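Local structure of cryptochrome DASH (Arabidopsis thaliana, 2J4D) at residues 390-393 with 394-398; 374-377 with 378-382. The protein binds DNA without sequence preference, repairs cyclobutane pyrimidine dimers in single-stranded DNA as an FAD-dependent photolyase, and may act as a photoreceptor. All blocks are in the same frame, centred on the assembly; numbering follows the deposited sequence.

Interaction 1: 390-393 with 394-398; sequences SNRG and RQIVC. With FAD (flavin-adenine dinucleotide), chain C.
The contact between S390 and R394, with the residues just beyond them, is the capped first turn of helix 391-404, set against the FAD in the flavin-binding domain. S390 is the N-cap: its OG accepts from G393 N at 3.0 Å, while its carbonyl O takes R394 N at 2.9 Å. The i to i+4 ladder continues from N391 to Q395 and from R392 to I396, and V397 N closes on G393 O at 2.8 Å.

R394 carries the contact with the cofactor. Its chain runs extended from CG to NE (chi2 -174°, chi3 -156°) and lies across one face of the isoalloxazine, with CD 3.6 Å from FAD C9A and NH1 brought over C4X and C10, 3.2 Å from FAD C4X. FAD N5 sits at the guanidinium edge, and ribityl C3' stands over the centre of one guanidinium face. NE is bonded to M389 O, and NH2 makes a salt bridge to D422, so the positive charge is held by these two while packed between the flavin and the ribityl chain, where it would probably polarise the isoalloxazine. A leucine in its place would probably leave D422 without its ion partner and the flavin face without the positive charge lying over it. Q395 comes to the dimethyl end of the ring system, its CG 3.7 Å from FAD C8M.

R392 turns the other way, its chain bent at chi2 and chi3; CD rests 3.7 Å from I396 CD1, whereas NH1 is bonded to Q453 and the guanidinium makes a cation-pi contact with Y457. I396 and V397 pack on helix 374-386, and F416 of helix 409-419 touches both R394 and V397.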
ATOM      1  N   SER A 390       8.347   9.392  -4.747  1.00 19.23           N
ATOM      2  CA  SER A 390       7.242  10.086  -5.412  1.00 22.07           C
ATOM      3  C   SER A 390       6.847   9.307  -6.656  1.00 21.59           C
ATOM      4  O   SER A 390       7.659   8.569  -7.215  1.00 19.71           O
ATOM      5  CB  SER A 390       7.645  11.506  -5.837  1.00 18.85           C
ATOM      6  OG  SER A 390       8.616  11.462  -6.868  1.00 21.40           O
ATOM      7  N   ASN A 391       5.602   9.481  -7.091  1.00 19.09           N
ATOM      8  CA  ASN A 391       5.127   8.795  -8.283  1.00 20.72           C
ATOM      9  C   ASN A 391       5.996   9.170  -9.490  1.00 21.58           C
ATOM     10  O   ASN A 391       6.339   8.320 -10.313  1.00 22.07           O
ATOM     11  CB  ASN A 391       3.670   9.169  -8.559  1.00 21.04           C
ATOM     12  CG  ASN A 391       3.144   8.538  -9.837  1.00 25.90           C
ATOM     13  OD1 ASN A 391       3.150   7.315  -9.987  1.00 26.19           O
ATOM     14  ND2 ASN A 391       2.702   9.372 -10.771  1.00 28.58           N
ATOM     15  N   ARG A 392       6.348  10.449  -9.593  1.00 22.67           N
ATOM     16  CA  ARG A 392       7.184  10.920 -10.698  1.00 21.27           C
ATOM     17  C   ARG A 392       8.537  10.199 -10.654  1.00 19.63           C
ATOM     18  O   ARG A 392       9.032   9.720 -11.669  1.00 18.71           O
ATOM     19  CB  ARG A 392       7.371  12.441 -10.586  1.00 22.44           C
ATOM     20  CG  ARG A 392       8.368  13.065 -11.559  1.00 24.58           C
ATOM     21  CD  ARG A 392       8.028  12.764 -13.009  1.00 24.51           C
ATOM     22  NE  ARG A 392       6.601  12.927 -13.279  1.00 26.36           N
ATOM     23  CZ  ARG A 392       6.048  12.764 -14.478  1.00 32.13           C
ATOM     24  NH1 ARG A 392       6.806  12.441 -15.518  1.00 28.42           N
ATOM     25  NH2 ARG A 392       4.734  12.905 -14.638  1.00 30.42           N
ATOM     26  N   GLY A 393       9.121  10.105  -9.464  1.00 21.92           N
ATOM     27  CA  GLY A 393      10.400   9.430  -9.328  1.00 20.39           C
ATOM     28  C   GLY A 393      10.343   7.962  -9.711  1.00 22.45           C
ATOM     29  O   GLY A 393      11.247   7.454 -10.386  1.00 22.45           O
ATOM     30  N   ARG A 394       9.283   7.274  -9.288  1.00 17.76           N
ATOM     31  CA  ARG A 394       9.140   5.857  -9.600  1.00 18.15           C
ATOM     32  C   ARG A 394       9.063   5.624 -11.104  1.00 20.33           C
ATOM     33  O   ARG A 394       9.636   4.666 -11.621  1.00 20.52           O
ATOM     34  CB  ARG A 394       7.883   5.282  -8.934  1.00 20.04           C
ATOM     35  CG  ARG A 394       7.871   5.409  -7.429  1.00 17.50           C
ATOM     36  CD  ARG A 394       6.666   4.683  -6.792  1.00 18.16           C
ATOM     37  NE  ARG A 394       6.339   5.263  -5.491  1.00 16.49           N
ATOM     38  CZ  ARG A 394       5.661   4.646  -4.530  1.00 18.32           C
ATOM     39  NH1 ARG A 394       5.228   3.402  -4.709  1.00 14.84           N
ATOM     40  NH2 ARG A 394       5.398   5.286  -3.391  1.00 16.62           N
ATOM     41  N   GLN A 395       8.336   6.483 -11.813  1.00 20.57           N
ATOM     42  CA  GLN A 395       8.234   6.325 -13.257  1.00 20.78           C
ATOM     43  C   GLN A 395       9.611   6.527 -13.904  1.00 21.06           C
ATOM     44  O   GLN A 395       9.997   5.797 -14.818  1.00 20.13           O
ATOM     45  CB  GLN A 395       7.248   7.340 -13.840  1.00 23.82           C
ATOM     46  CG  GLN A 395       5.824   7.213 -13.315  1.00 23.45           C
ATOM     47  CD  GLN A 395       4.878   8.146 -14.035  1.00 30.03           C
ATOM     48  OE1 GLN A 395       4.539   7.925 -15.195  1.00 30.25           O
ATOM     49  NE2 GLN A 395       4.464   9.208 -13.358  1.00 33.37           N
ATOM     50  N   ILE A 396      10.341   7.527 -13.425  1.00 21.99           N
ATOM     51  CA  ILE A 396      11.662   7.828 -13.961  1.00 22.32           C
ATOM     52  C   ILE A 396      12.683   6.717 -13.703  1.00 23.99           C
ATOM     53  O   ILE A 396      13.323   6.232 -14.643  1.00 21.63           O
ATOM     54  CB  ILE A 396      12.191   9.163 -13.383  1.00 24.56           C
ATOM     55  CG1 ILE A 396      11.267  10.309 -13.803  1.00 23.59           C
ATOM     56  CG2 ILE A 396      13.605   9.428 -13.880  1.00 24.33           C
ATOM     57  CD1 ILE A 396      11.565  11.624 -13.126  1.00 29.26           C
ATOM     58  N   VAL A 397      12.831   6.290 -12.447  1.00 23.27           N
ATOM     59  CA  VAL A 397      13.808   5.243 -12.148  1.00 20.47           C
ATOM     60  C   VAL A 397      13.463   3.931 -12.839  1.00 23.60           C
ATOM     61  O   VAL A 397      14.353   3.137 -13.152  1.00 21.16           O
ATOM     62  CB  VAL A 397      13.989   5.004 -10.618  1.00 18.17           C
ATOM     63  CG1 VAL A 397      14.460   6.283  -9.962  1.00 19.84           C
ATOM     64  CG2 VAL A 397      12.687   4.510  -9.971  1.00 17.16           C
ATOM     65  N   CYS A 398      12.173   3.706 -13.081  1.00 24.22           N
ATOM     66  CA  CYS A 398      11.737   2.491 -13.770  1.00 23.18           C
ATOM     67  C   CYS A 398      12.218   2.541 -15.224  1.00 23.47           C
ATOM     68  O   CYS A 398      12.789   1.574 -15.750  1.00 22.81           O
ATOM     69  CB  CYS A 398      10.206   2.381 -13.738  1.00 23.17           C
ATOM     70  SG  CYS A 398       9.535   1.191 -14.932  1.00 25.09           S
TER
HETATM   71  PA  FAD C1498      -1.218  10.432  -4.696  1.00 21.50           P
HETATM   72  O1A FAD C1498      -1.596  11.248  -3.525  1.00 18.10           O
HETATM   73  O2A FAD C1498      -0.807  11.095  -5.956  1.00 19.34           O
HETATM   74  O5B FAD C1498      -2.413   9.421  -5.068  1.00 19.70           O
HETATM   75  C5B FAD C1498      -3.429   9.091  -4.095  1.00 16.55           C
HETATM   76  C4B FAD C1498      -3.591   7.567  -4.072  1.00 18.02           C
HETATM   77  O4B FAD C1498      -3.952   7.131  -5.382  1.00 17.38           O
HETATM   78  C3B FAD C1498      -2.330   6.788  -3.717  1.00 18.62           C
HETATM   79  O3B FAD C1498      -2.087   6.747  -2.320  1.00 18.28           O
HETATM   80  C2B FAD C1498      -2.625   5.461  -4.347  1.00 20.21           C
HETATM   81  O2B FAD C1498      -3.345   4.560  -3.536  1.00 20.32           O
HETATM   82  C1B FAD C1498      -3.359   5.848  -5.643  1.00 17.78           C
HETATM   83  N9A FAD C1498      -2.504   5.963  -6.844  1.00 18.60           N
HETATM   84  C8A FAD C1498      -1.951   7.107  -7.383  1.00 20.77           C
HETATM   85  N7A FAD C1498      -1.239   6.864  -8.475  1.00 22.73           N
HETATM   86  C5A FAD C1498      -1.336   5.503  -8.661  1.00 19.35           C
HETATM   87  C6A FAD C1498      -0.794   4.639  -9.642  1.00 19.58           C
HETATM   88  N6A FAD C1498      -0.045   5.036 -10.663  1.00 19.70           N
HETATM   89  N1A FAD C1498      -1.084   3.289  -9.530  1.00 16.00           N
HETATM   90  C2A FAD C1498      -1.855   2.833  -8.488  1.00 19.84           C
HETATM   91  N3A FAD C1498      -2.402   3.604  -7.518  1.00 18.69           N
HETATM   92  C4A FAD C1498      -2.104   4.926  -7.641  1.00 20.89           C
HETATM   93  N1  FAD C1498       1.532   2.443  -5.457  1.00 15.24           N
HETATM   94  C2  FAD C1498       1.225   1.623  -4.392  1.00 18.86           C
HETATM   95  O2  FAD C1498       0.266   1.850  -3.679  1.00 17.70           O
HETATM   96  N3  FAD C1498       2.050   0.514  -4.147  1.00 17.27           N
HETATM   97  C4  FAD C1498       3.167   0.188  -4.914  1.00 19.67           C
HETATM   98  O4  FAD C1498       3.861  -0.808  -4.643  1.00 17.11           O
HETATM   99  C4X FAD C1498       3.476   1.036  -6.006  1.00 17.71           C
HETATM  100  N5  FAD C1498       4.584   0.788  -6.831  1.00 21.02           N
HETATM  101  C5X FAD C1498       4.815   1.561  -7.971  1.00 19.35           C
HETATM  102  C6  FAD C1498       5.848   1.234  -8.859  1.00 19.23           C
HETATM  103  C7  FAD C1498       6.112   1.995 -10.021  1.00 16.32           C
HETATM  104  C7M FAD C1498       7.240   1.588 -10.938  1.00 18.46           C
HETATM  105  C8  FAD C1498       5.282   3.144 -10.289  1.00 19.40           C
HETATM  106  C8M FAD C1498       5.490   4.023 -11.512  1.00 16.65           C
HETATM  107  C9  FAD C1498       4.239   3.481  -9.404  1.00 16.87           C
HETATM  108  C9A FAD C1498       3.981   2.706  -8.235  1.00 18.68           C
HETATM  109  N10 FAD C1498       2.934   3.026  -7.320  1.00 18.73           N
HETATM  110  C10 FAD C1498       2.632   2.160  -6.246  1.00 17.85           C
HETATM  111  C1' FAD C1498       1.895   4.040  -7.694  1.00 18.25           C
HETATM  112  C2' FAD C1498       2.141   5.490  -7.229  1.00 17.63           C
HETATM  113  O2' FAD C1498       3.445   5.899  -7.605  1.00 21.08           O
HETATM  114  C3' FAD C1498       1.988   5.582  -5.713  1.00 20.13           C
HETATM  115  O3' FAD C1498       0.692   5.102  -5.303  1.00 21.00           O
HETATM  116  C4' FAD C1498       2.109   7.006  -5.141  1.00 18.54           C
HETATM  117  O4' FAD C1498       3.404   7.543  -5.415  1.00 16.72           O
HETATM  118  C5' FAD C1498       1.876   6.956  -3.637  1.00 19.82           C
HETATM  119  O5' FAD C1498       1.960   8.273  -3.086  1.00 19.80           O
HETATM  120  P   FAD C1498       0.737   9.230  -2.808  1.00 21.02           P
HETATM  121  O1P FAD C1498      -0.111   8.504  -1.847  1.00 18.41           O
HETATM  122  O2P FAD C1498       1.251  10.539  -2.324  1.00 21.40           O
HETATM  123  O3P FAD C1498       0.040   9.553  -4.198  1.00 18.92           O

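Interaction 2: 374-377 with 378-382; sequences PLID and ANMKE
P374 and A378 are joined by the opening backbone bond of helix 374-386, A378 N to P374 O at 2.8 Å. Two further bonds, M380 N to I376 O and K381 N to D377 O, continue the same i to i+4 pattern; the one from N379 N to L375 O is stretched to 3.5 Å and weak.

Among side-chain polar contacts, N379 adds a shorter bond to that same carbonyl. With chi1 at -89° and chi2 at -73°, its amide folds back along the helix and ND2 donates to L375 O at 2.9 Å, close to the amide plane; methyl CD1 of L375 lies beside this amide. The carboxylate of D377 turns away from 378-382: OD1 to T371 OG1 and OD2 to G372 N tie the turn to the residues just before it, while OD2 to Y487 OH links it to a distant part of the chain.

The apolar part is modest: I376 CG2 and M380 CG lie side by side at 4.2 Å, and both side chains touch helix 391-404.

Taken together, these are the N-terminal turns of an alpha-helix with proline in its first turn, buried within the helical FAD-binding domain of the photolyase/cryptochrome family.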
ATOM      1  N   PRO A 374      22.225  12.312 -10.831  1.00 28.55           N
ATOM      2  CA  PRO A 374      21.555  12.819  -9.633  1.00 28.63           C
ATOM      3  C   PRO A 374      20.059  12.523  -9.532  1.00 27.62           C
ATOM      4  O   PRO A 374      19.591  12.063  -8.490  1.00 25.01           O
ATOM      5  CB  PRO A 374      21.865  14.313  -9.676  1.00 29.59           C
ATOM      6  CG  PRO A 374      23.251  14.328 -10.288  1.00 30.73           C
ATOM      7  CD  PRO A 374      23.079  13.355 -11.432  1.00 30.88           C
ATOM      8  N   LEU A 375      19.313  12.778 -10.603  1.00 25.96           N
ATOM      9  CA  LEU A 375      17.873  12.529 -10.566  1.00 26.74           C
ATOM     10  C   LEU A 375      17.575  11.088 -10.157  1.00 24.79           C
ATOM     11  O   LEU A 375      16.707  10.839  -9.316  1.00 24.38           O
ATOM     12  CB  LEU A 375      17.243  12.827 -11.927  1.00 24.70           C
ATOM     13  CG  LEU A 375      15.712  12.754 -11.950  1.00 28.90           C
ATOM     14  CD1 LEU A 375      15.132  13.622 -10.844  1.00 27.76           C
ATOM     15  CD2 LEU A 375      15.200  13.200 -13.313  1.00 26.55           C
ATOM     16  N   ILE A 376      18.301  10.144 -10.748  1.00 25.04           N
ATOM     17  CA  ILE A 376      18.113   8.728 -10.433  1.00 26.30           C
ATOM     18  C   ILE A 376      18.564   8.419  -9.011  1.00 26.59           C
ATOM     19  O   ILE A 376      17.791   7.897  -8.202  1.00 25.59           O
ATOM     20  CB  ILE A 376      18.922   7.810 -11.380  1.00 27.25           C
ATOM     21  CG1 ILE A 376      18.546   8.082 -12.843  1.00 26.70           C
ATOM     22  CG2 ILE A 376      18.676   6.336 -11.015  1.00 23.97           C
ATOM     23  CD1 ILE A 376      17.053   7.959 -13.153  1.00 24.58           C
ATOM     24  N   ASP A 377      19.812   8.763  -8.705  1.00 23.92           N
ATOM     25  CA  ASP A 377      20.389   8.481  -7.393  1.00 24.00           C
ATOM     26  C   ASP A 377      19.627   9.052  -6.211  1.00 23.23           C
ATOM     27  O   ASP A 377      19.462   8.373  -5.195  1.00 24.77           O
ATOM     28  CB  ASP A 377      21.857   8.946  -7.335  1.00 25.05           C
ATOM     29  CG  ASP A 377      22.735   8.226  -8.349  1.00 29.73           C
ATOM     30  OD1 ASP A 377      22.391   7.080  -8.722  1.00 26.80           O
ATOM     31  OD2 ASP A 377      23.773   8.796  -8.766  1.00 27.83           O
ATOM     32  N   ALA A 378      19.167  10.291  -6.336  1.00 22.54           N
ATOM     33  CA  ALA A 378      18.417  10.925  -5.261  1.00 22.04           C
ATOM     34  C   ALA A 378      17.151  10.115  -4.975  1.00 21.13           C
ATOM     35  O   ALA A 378      16.796   9.883  -3.822  1.00 22.75           O
ATOM     36  CB  ALA A 378      18.051  12.363  -5.648  1.00 23.83           C
ATOM     37  N   ASN A 379      16.466   9.694  -6.030  1.00 20.74           N
ATOM     38  CA  ASN A 379      15.249   8.910  -5.854  1.00 21.35           C
ATOM     39  C   ASN A 379      15.533   7.558  -5.208  1.00 20.41           C
ATOM     40  O   ASN A 379      14.824   7.146  -4.290  1.00 23.29           O
ATOM     41  CB  ASN A 379      14.539   8.734  -7.203  1.00 20.54           C
ATOM     42  CG  ASN A 379      13.557   9.861  -7.496  1.00 23.07           C
ATOM     43  OD1 ASN A 379      12.489   9.942  -6.885  1.00 22.30           O
ATOM     44  ND2 ASN A 379      13.922  10.746  -8.424  1.00 17.65           N
ATOM     45  N   MET A 380      16.583   6.877  -5.658  1.00 20.42           N
ATOM     46  CA  MET A 380      16.904   5.570  -5.090  1.00 20.71           C
ATOM     47  C   MET A 380      17.354   5.701  -3.639  1.00 22.52           C
ATOM     48  O   MET A 380      17.122   4.808  -2.821  1.00 22.46           O
ATOM     49  CB  MET A 380      17.981   4.873  -5.926  1.00 21.35           C
ATOM     50  CG  MET A 380      17.562   4.616  -7.374  1.00 23.11           C
ATOM     51  SD  MET A 380      15.943   3.801  -7.519  1.00 23.48           S
ATOM     52  CE  MET A 380      16.324   2.197  -6.747  1.00 17.46           C
ATOM     53  N   LYS A 381      17.994   6.819  -3.311  1.00 21.18           N
ATOM     54  CA  LYS A 381      18.434   7.029  -1.939  1.00 23.06           C
ATOM     55  C   LYS A 381      17.196   7.337  -1.087  1.00 21.37           C
ATOM     56  O   LYS A 381      17.089   6.887   0.053  1.00 23.10           O
ATOM     57  CB  LYS A 381      19.439   8.185  -1.864  1.00 23.77           C
ATOM     58  CG  LYS A 381      20.162   8.286  -0.521  1.00 31.09           C
ATOM     59  CD  LYS A 381      21.254   9.355  -0.535  1.00 36.56           C
ATOM     60  CE  LYS A 381      22.360   9.043  -1.554  1.00 44.08           C
ATOM     61  NZ  LYS A 381      23.153   7.807  -1.251  1.00 47.47           N
ATOM     62  N   GLU A 382      16.256   8.102  -1.639  1.00 22.12           N
ATOM     63  CA  GLU A 382      15.034   8.419  -0.897  1.00 20.90           C
ATOM     64  C   GLU A 382      14.341   7.108  -0.526  1.00 20.03           C
ATOM     65  O   GLU A 382      13.906   6.906   0.610  1.00 20.68           O
ATOM     66  CB  GLU A 382      14.075   9.275  -1.740  1.00 20.31           C
ATOM     67  CG  GLU A 382      12.790   9.633  -0.973  1.00 24.09           C
ATOM     68  CD  GLU A 382      11.796  10.454  -1.775  1.00 26.46           C
ATOM     69  OE1 GLU A 382      12.163  10.978  -2.845  1.00 26.47           O
ATOM     70  OE2 GLU A 382      10.640  10.584  -1.322  1.00 30.94           O
TER

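In the fold
Interaction 2 comes first along the chain, at the start of helix 374-386, and interaction 1 follows at the start of the next helix, 391-404; their centres are about 10 Å apart. The two helices touch directly: N379 OD1 lies 3.3 Å from G393 CA, V397 CG1 meets N379 CB at 3.7 Å and M380 SD at 3.8 Å, and I396 CG2 packs on I376 CD1. Both lie in the FAD-binding domain. Interaction 1 lies directly on the flavin, whereas the N379 side chain is about 10 Å from the bound FAD, so helix 374-386 forms a second layer behind the cofactor-contacting helix.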